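Local coordinates for cell wall surface anchor family protein (Streptococcus agalactiae serogroup V, PDB 3PF2) that probably builds the pilus shaft as the major pilin, this calcium-binding C-terminal fragment carrying two Ig-like domains of the Cna type, at residues A[9-23]-A[170-182]. Residues are numbered along the deposited sequence; the frame is centred on the assembly and turned at random.
Sequences TDKDVKKLGQDDAGY and PSNPPRKPEVHTG. With CA (calcium ion), chain B.
Glu178 CG lies between its backbone N and carbonyl carbon (chi1 61°), and the chain bends at chi2, which sets its carboxylate beside that of Asp20. His180 CG is placed likewise (chi1 39°), which lays the ring over Ala21 O. Both stand on a short parallel beta ladder between strands 20-22 and 178-180, where the Cna-type, Ig-like domain runs on into the long strand leading to the next domain. Glu178 N hydrogen-bonds to Asp19 O, Ala21 N to Glu178 O, and Tyr23 N to His180 O at 3.0 Å. The third along the ladder, His180 N to Ala21 O, is weak. Asp20 OD1 and Glu178 OE2 lie 2.6 Å apart, so one acid probably holds a proton. Glu178 OE1 uses its syn lone pair to take His180 ND1 at 2.7 Å, in the ring plane, and His180 NE2 hydrogen-bonds to Ala256 O. These two bonds fix the rotation of the imidazole. On the other face of the ladder, Val179 CG1 meets Val13 CG2 at 3.5 Å and the edge of the Tyr23 ring.

Pro177 crosses Lys11 at about a right angle, and its CG touches Lys11 O at 3.3 Å. That same oxygen binds calcium, together with Asp10, Asp12, Asp19 and two waters. Lys34 NZ hydrogen-bonds Asp10 OD2 and makes a salt bridge with Asp12 OD2. One of the waters also donates to Arg175 O. Lys11 NZ is linked covalently to Asn152, an intramolecular isopeptide bond, and is hydrogen-bonded to Asp51 OD2. Farther along, Thr9 OG1 donates to Ser171 OG at 3.0 Å, and Ser171 OG also hydrogen-bonds to Pro7 O.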
loop_
_atom_site.group_PDB
_atom_site.type_symbol
_atom_site.label_atom_id
_atom_site.label_comp_id
_atom_site.label_asym_id
_atom_site.label_seq_id
_atom_site.Cartn_x
_atom_site.Cartn_y
_atom_site.Cartn_z
ATOM N N THR A 9 5.849 20.446 2.329
ATOM C CA THR A 9 4.987 19.270 2.227
ATOM C C THR A 9 5.778 17.984 2.409
ATOM O O THR A 9 6.972 17.942 2.169
ATOM C CB THR A 9 4.232 19.229 0.874
ATOM O OG1 THR A 9 5.143 19.506 -0.203
ATOM C CG2 THR A 9 3.114 20.277 0.871
ATOM N N ASP A 10 5.093 16.940 2.862
ATOM C CA ASP A 10 5.694 15.612 2.984
ATOM C C ASP A 10 4.570 14.602 2.887
ATOM O O ASP A 10 3.403 14.942 3.093
ATOM C CB ASP A 10 6.400 15.460 4.336
ATOM C CG ASP A 10 6.967 14.061 4.557
ATOM O OD1 ASP A 10 7.506 13.478 3.614
ATOM O OD2 ASP A 10 6.895 13.546 5.680
ATOM N N LYS A 11 4.915 13.348 2.608
ATOM C CA LYS A 11 3.920 12.279 2.631
ATOM C C LYS A 11 4.507 11.115 3.435
ATOM O O LYS A 11 5.700 10.834 3.345
ATOM C CB LYS A 11 3.576 11.841 1.198
ATOM C CG LYS A 11 2.334 10.936 1.057
ATOM C CD LYS A 11 2.112 10.534 -0.404
ATOM C CE LYS A 11 0.873 9.640 -0.567
ATOM N NZ LYS A 11 0.511 9.432 -2.004
ATOM N N ASP A 12 3.661 10.475 4.237
ATOM C CA ASP A 12 4.023 9.275 4.997
ATOM C C ASP A 12 3.061 8.146 4.629
ATOM O O ASP A 12 2.089 8.343 3.905
ATOM C CB ASP A 12 3.882 9.525 6.503
ATOM C CG ASP A 12 4.883 10.539 7.042
ATOM O OD1 ASP A 12 5.852 10.899 6.316
ATOM O OD2 ASP A 12 4.682 10.985 8.188
ATOM N N VAL A 13 3.364 6.948 5.126
ATOM C CA VAL A 13 2.481 5.808 4.984
ATOM C C VAL A 13 2.404 5.066 6.304
ATOM O O VAL A 13 3.371 5.062 7.083
ATOM C CB VAL A 13 2.945 4.856 3.863
ATOM C CG1 VAL A 13 4.256 4.131 4.247
ATOM C CG2 VAL A 13 1.832 3.885 3.464
ATOM N N LYS A 14 1.240 4.445 6.524
ATOM C CA LYS A 14 0.930 3.581 7.687
ATOM C C LYS A 14 0.596 4.383 8.936
ATOM O O LYS A 14 -0.473 4.194 9.530
ATOM C CB LYS A 14 2.014 2.497 7.941
ATOM C CG LYS A 14 1.625 1.403 8.984
ATOM C CD LYS A 14 2.583 0.205 8.889
ATOM C CE LYS A 14 2.189 -0.885 9.854
ATOM N NZ LYS A 14 3.084 -2.090 9.690
ATOM N N LYS A 15 1.512 5.259 9.343
ATOM C CA LYS A 15 1.277 6.179 10.438
ATOM C C LYS A 15 2.192 7.379 10.257
ATOM O O LYS A 15 3.155 7.336 9.476
ATOM C CB LYS A 15 1.587 5.506 11.782
ATOM C CG LYS A 15 3.074 5.149 11.954
ATOM C CD LYS A 15 3.293 4.154 13.088
ATOM C CE LYS A 15 4.773 4.005 13.395
ATOM N NZ LYS A 15 4.984 2.808 14.301
ATOM N N LEU A 16 1.929 8.435 11.022
ATOM C CA LEU A 16 2.811 9.600 10.991
ATOM C C LEU A 16 4.217 9.231 11.403
ATOM O O LEU A 16 4.432 8.599 12.458
ATOM C CB LEU A 16 2.279 10.728 11.889
ATOM C CG LEU A 16 1.007 11.400 11.363
ATOM C CD1 LEU A 16 0.476 12.368 12.420
ATOM C CD2 LEU A 16 1.312 12.150 10.061
ATOM N N GLY A 17 5.170 9.606 10.553
ATOM C CA GLY A 17 6.584 9.403 10.829
ATOM C C GLY A 17 7.167 8.183 10.138
ATOM O O GLY A 17 8.385 7.961 10.209
ATOM N N GLN A 18 6.326 7.410 9.452
ATOM C CA GLN A 18 6.791 6.188 8.777
ATOM C C GLN A 18 6.763 6.385 7.261
ATOM O O GLN A 18 5.805 6.955 6.736
ATOM C CB GLN A 18 5.945 4.978 9.197
ATOM C CG GLN A 18 6.421 3.633 8.558
ATOM C CD GLN A 18 5.947 2.360 9.285
ATOM O OE1 GLN A 18 6.211 1.244 8.819
ATOM N NE2 GLN A 18 5.259 2.513 10.392
ATOM N N ASP A 19 7.803 5.902 6.565
ATOM C CA ASP A 19 7.919 6.106 5.124
ATOM C C ASP A 19 7.943 4.825 4.287
ATOM O O ASP A 19 7.973 4.892 3.055
ATOM C CB ASP A 19 9.165 6.949 4.807
ATOM C CG ASP A 19 9.056 8.379 5.333
ATOM O OD1 ASP A 19 8.046 9.031 5.012
ATOM O OD2 ASP A 19 9.966 8.845 6.077
ATOM N N ASP A 20 7.922 3.663 4.943
ATOM C CA ASP A 20 8.045 2.398 4.216
ATOM C C ASP A 20 7.209 1.356 4.920
ATOM O O ASP A 20 7.293 1.212 6.139
ATOM C CB ASP A 20 9.507 1.923 4.238
ATOM C CG ASP A 20 10.437 2.868 3.504
ATOM O OD1 ASP A 20 10.544 2.759 2.261
ATOM O OD2 ASP A 20 11.080 3.711 4.185
ATOM N N ALA A 21 6.416 0.621 4.150
ATOM C CA ALA A 21 5.560 -0.420 4.713
ATOM C C ALA A 21 5.244 -1.500 3.699
ATOM O O ALA A 21 5.190 -1.240 2.500
ATOM C CB ALA A 21 4.265 0.182 5.249
ATOM N N GLY A 22 5.026 -2.713 4.207
ATOM C CA GLY A 22 4.667 -3.856 3.366
ATOM C C GLY A 22 3.263 -4.348 3.677
ATOM O O GLY A 22 2.853 -4.419 4.856
ATOM N N TYR A 23 2.519 -4.680 2.621
ATOM C CA TYR A 23 1.106 -5.073 2.761
ATOM C C TYR A 23 0.730 -6.196 1.838
ATOM O O TYR A 23 1.323 -6.380 0.781
ATOM C CB TYR A 23 0.174 -3.892 2.463
ATOM C CG TYR A 23 0.227 -2.794 3.480
ATOM C CD1 TYR A 23 -0.393 -2.939 4.712
ATOM C CD2 TYR A 23 0.911 -1.602 3.210
ATOM C CE1 TYR A 23 -0.354 -1.929 5.674
ATOM C CE2 TYR A 23 0.952 -0.582 4.152
ATOM C CZ TYR A 23 0.336 -0.754 5.382
ATOM O OH TYR A 23 0.377 0.253 6.322
ATOM N N PRO A 170 4.023 25.902 -6.533
ATOM C CA PRO A 170 4.010 24.521 -6.053
ATOM C C PRO A 170 4.782 24.298 -4.741
ATOM O O PRO A 170 5.720 25.040 -4.409
ATOM C CB PRO A 170 4.692 23.763 -7.195
ATOM C CG PRO A 170 5.714 24.739 -7.698
ATOM C CD PRO A 170 5.049 26.111 -7.575
ATOM N N SER A 171 4.361 23.270 -3.998
ATOM C CA SER A 171 5.160 22.684 -2.925
ATOM C C SER A 171 5.057 21.179 -3.117
ATOM O O SER A 171 3.975 20.656 -3.380
ATOM C CB SER A 171 4.644 23.085 -1.543
ATOM O OG SER A 171 5.395 22.451 -0.506
ATOM N N ASN A 172 6.192 20.492 -2.991
ATOM C CA ASN A 172 6.271 19.058 -3.222
ATOM C C ASN A 172 7.088 18.393 -2.119
ATOM O O ASN A 172 8.079 18.977 -1.652
ATOM C CB ASN A 172 6.936 18.770 -4.589
ATOM C CG ASN A 172 6.194 19.414 -5.758
ATOM O OD1 ASN A 172 5.313 18.810 -6.355
ATOM N ND2 ASN A 172 6.545 20.656 -6.069
ATOM N N PRO A 173 6.700 17.171 -1.700
ATOM C CA PRO A 173 7.581 16.427 -0.784
ATOM C C PRO A 173 8.972 16.141 -1.404
ATOM O O PRO A 173 9.063 15.708 -2.558
ATOM C CB PRO A 173 6.820 15.113 -0.558
ATOM C CG PRO A 173 5.372 15.479 -0.768
ATOM C CD PRO A 173 5.425 16.462 -1.932
ATOM N N PRO A 174 10.050 16.424 -0.659
ATOM C CA PRO A 174 11.396 16.104 -1.168
ATOM C C PRO A 174 11.624 14.604 -1.299
ATOM O O PRO A 174 12.338 14.172 -2.216
ATOM C CB PRO A 174 12.333 16.666 -0.093
ATOM C CG PRO A 174 11.548 17.707 0.618
ATOM C CD PRO A 174 10.090 17.339 0.492
ATOM N N ARG A 175 11.024 13.833 -0.392
ATOM C CA ARG A 175 11.246 12.379 -0.317
ATOM C C ARG A 175 9.891 11.702 -0.276
ATOM O O ARG A 175 8.979 12.191 0.419
ATOM C CB ARG A 175 12.055 12.026 0.925
ATOM C CG ARG A 175 13.505 12.545 0.887
ATOM C CD ARG A 175 14.094 12.716 2.280
ATOM N NE ARG A 175 13.606 13.921 2.968
ATOM C CZ ARG A 175 14.110 15.144 2.802
ATOM N NH1 ARG A 175 15.133 15.351 1.975
ATOM N NH2 ARG A 175 13.591 16.166 3.473
ATOM N N LYS A 176 9.778 10.603 -1.031
ATOM C CA LYS A 176 8.515 9.874 -1.248
ATOM C C LYS A 176 8.455 8.618 -0.375
ATOM O O LYS A 176 9.437 7.861 -0.301
ATOM C CB LYS A 176 8.374 9.449 -2.709
ATOM C CG LYS A 176 8.381 10.595 -3.735
ATOM C CD LYS A 176 7.981 10.049 -5.118
ATOM C CE LYS A 176 8.240 11.065 -6.242
ATOM N NZ LYS A 176 7.619 10.586 -7.526
ATOM N N PRO A 177 7.316 8.392 0.306
ATOM C CA PRO A 177 7.109 7.088 0.966
ATOM C C PRO A 177 6.745 6.010 -0.046
ATOM O O PRO A 177 6.405 6.321 -1.189
ATOM C CB PRO A 177 5.934 7.362 1.912
ATOM C CG PRO A 177 5.131 8.441 1.201
ATOM C CD PRO A 177 6.171 9.305 0.485
ATOM N N GLU A 178 6.805 4.735 0.358
ATOM C CA GLU A 178 6.481 3.639 -0.564
ATOM C C GLU A 178 5.907 2.440 0.164
ATOM O O GLU A 178 6.169 2.242 1.366
ATOM C CB GLU A 178 7.711 3.191 -1.379
ATOM C CG GLU A 178 8.890 2.660 -0.544
ATOM C CD GLU A 178 8.742 1.207 -0.086
ATOM O OE1 GLU A 178 8.105 0.397 -0.798
ATOM O OE2 GLU A 178 9.282 0.857 0.996
ATOM N N VAL A 179 5.132 1.657 -0.575
ATOM C CA VAL A 179 4.670 0.359 -0.089
ATOM C C VAL A 179 5.058 -0.753 -1.042
ATOM O O VAL A 179 5.392 -0.523 -2.218
ATOM C CB VAL A 179 3.140 0.329 0.159
ATOM C CG1 VAL A 179 2.757 1.303 1.254
ATOM C CG2 VAL A 179 2.360 0.617 -1.155
ATOM N N HIS A 180 4.977 -1.988 -0.562
ATOM C CA HIS A 180 5.357 -3.122 -1.408
ATOM C C HIS A 180 4.599 -4.351 -0.963
ATOM O O HIS A 180 4.202 -4.444 0.203
ATOM C CB HIS A 180 6.860 -3.378 -1.293
ATOM C CG HIS A 180 7.372 -3.193 0.097
ATOM N ND1 HIS A 180 7.882 -1.989 0.543
ATOM C CD2 HIS A 180 7.387 -4.029 1.164
ATOM C CE1 HIS A 180 8.214 -2.101 1.813
ATOM N NE2 HIS A 180 7.907 -3.323 2.223
ATOM N N THR A 181 4.453 -5.285 -1.902
ATOM C CA THR A 181 3.819 -6.584 -1.674
ATOM C C THR A 181 4.632 -7.611 -2.454
ATOM O O THR A 181 5.335 -7.239 -3.378
ATOM C CB THR A 181 2.322 -6.560 -2.124
ATOM O OG1 THR A 181 1.639 -7.709 -1.608
ATOM C CG2 THR A 181 2.147 -6.492 -3.645
ATOM N N GLY A 182 4.531 -8.893 -2.081
ATOM C CA GLY A 182 5.365 -9.939 -2.671
ATOM C C GLY A 182 4.603 -11.181 -3.088
ATOM O O GLY A 182 3.381 -11.237 -2.984
HETATM CA CA CA B . 7.495 11.267 4.830
HETATM O O HOH W 1 8.200 20.796 0.612
HETATM O O HOH W 2 9.907 14.611 2.391
HETATM O O HOH W 3 9.303 11.465 6.377
HETATM O O HOH W 4 8.952 10.865 3.009
#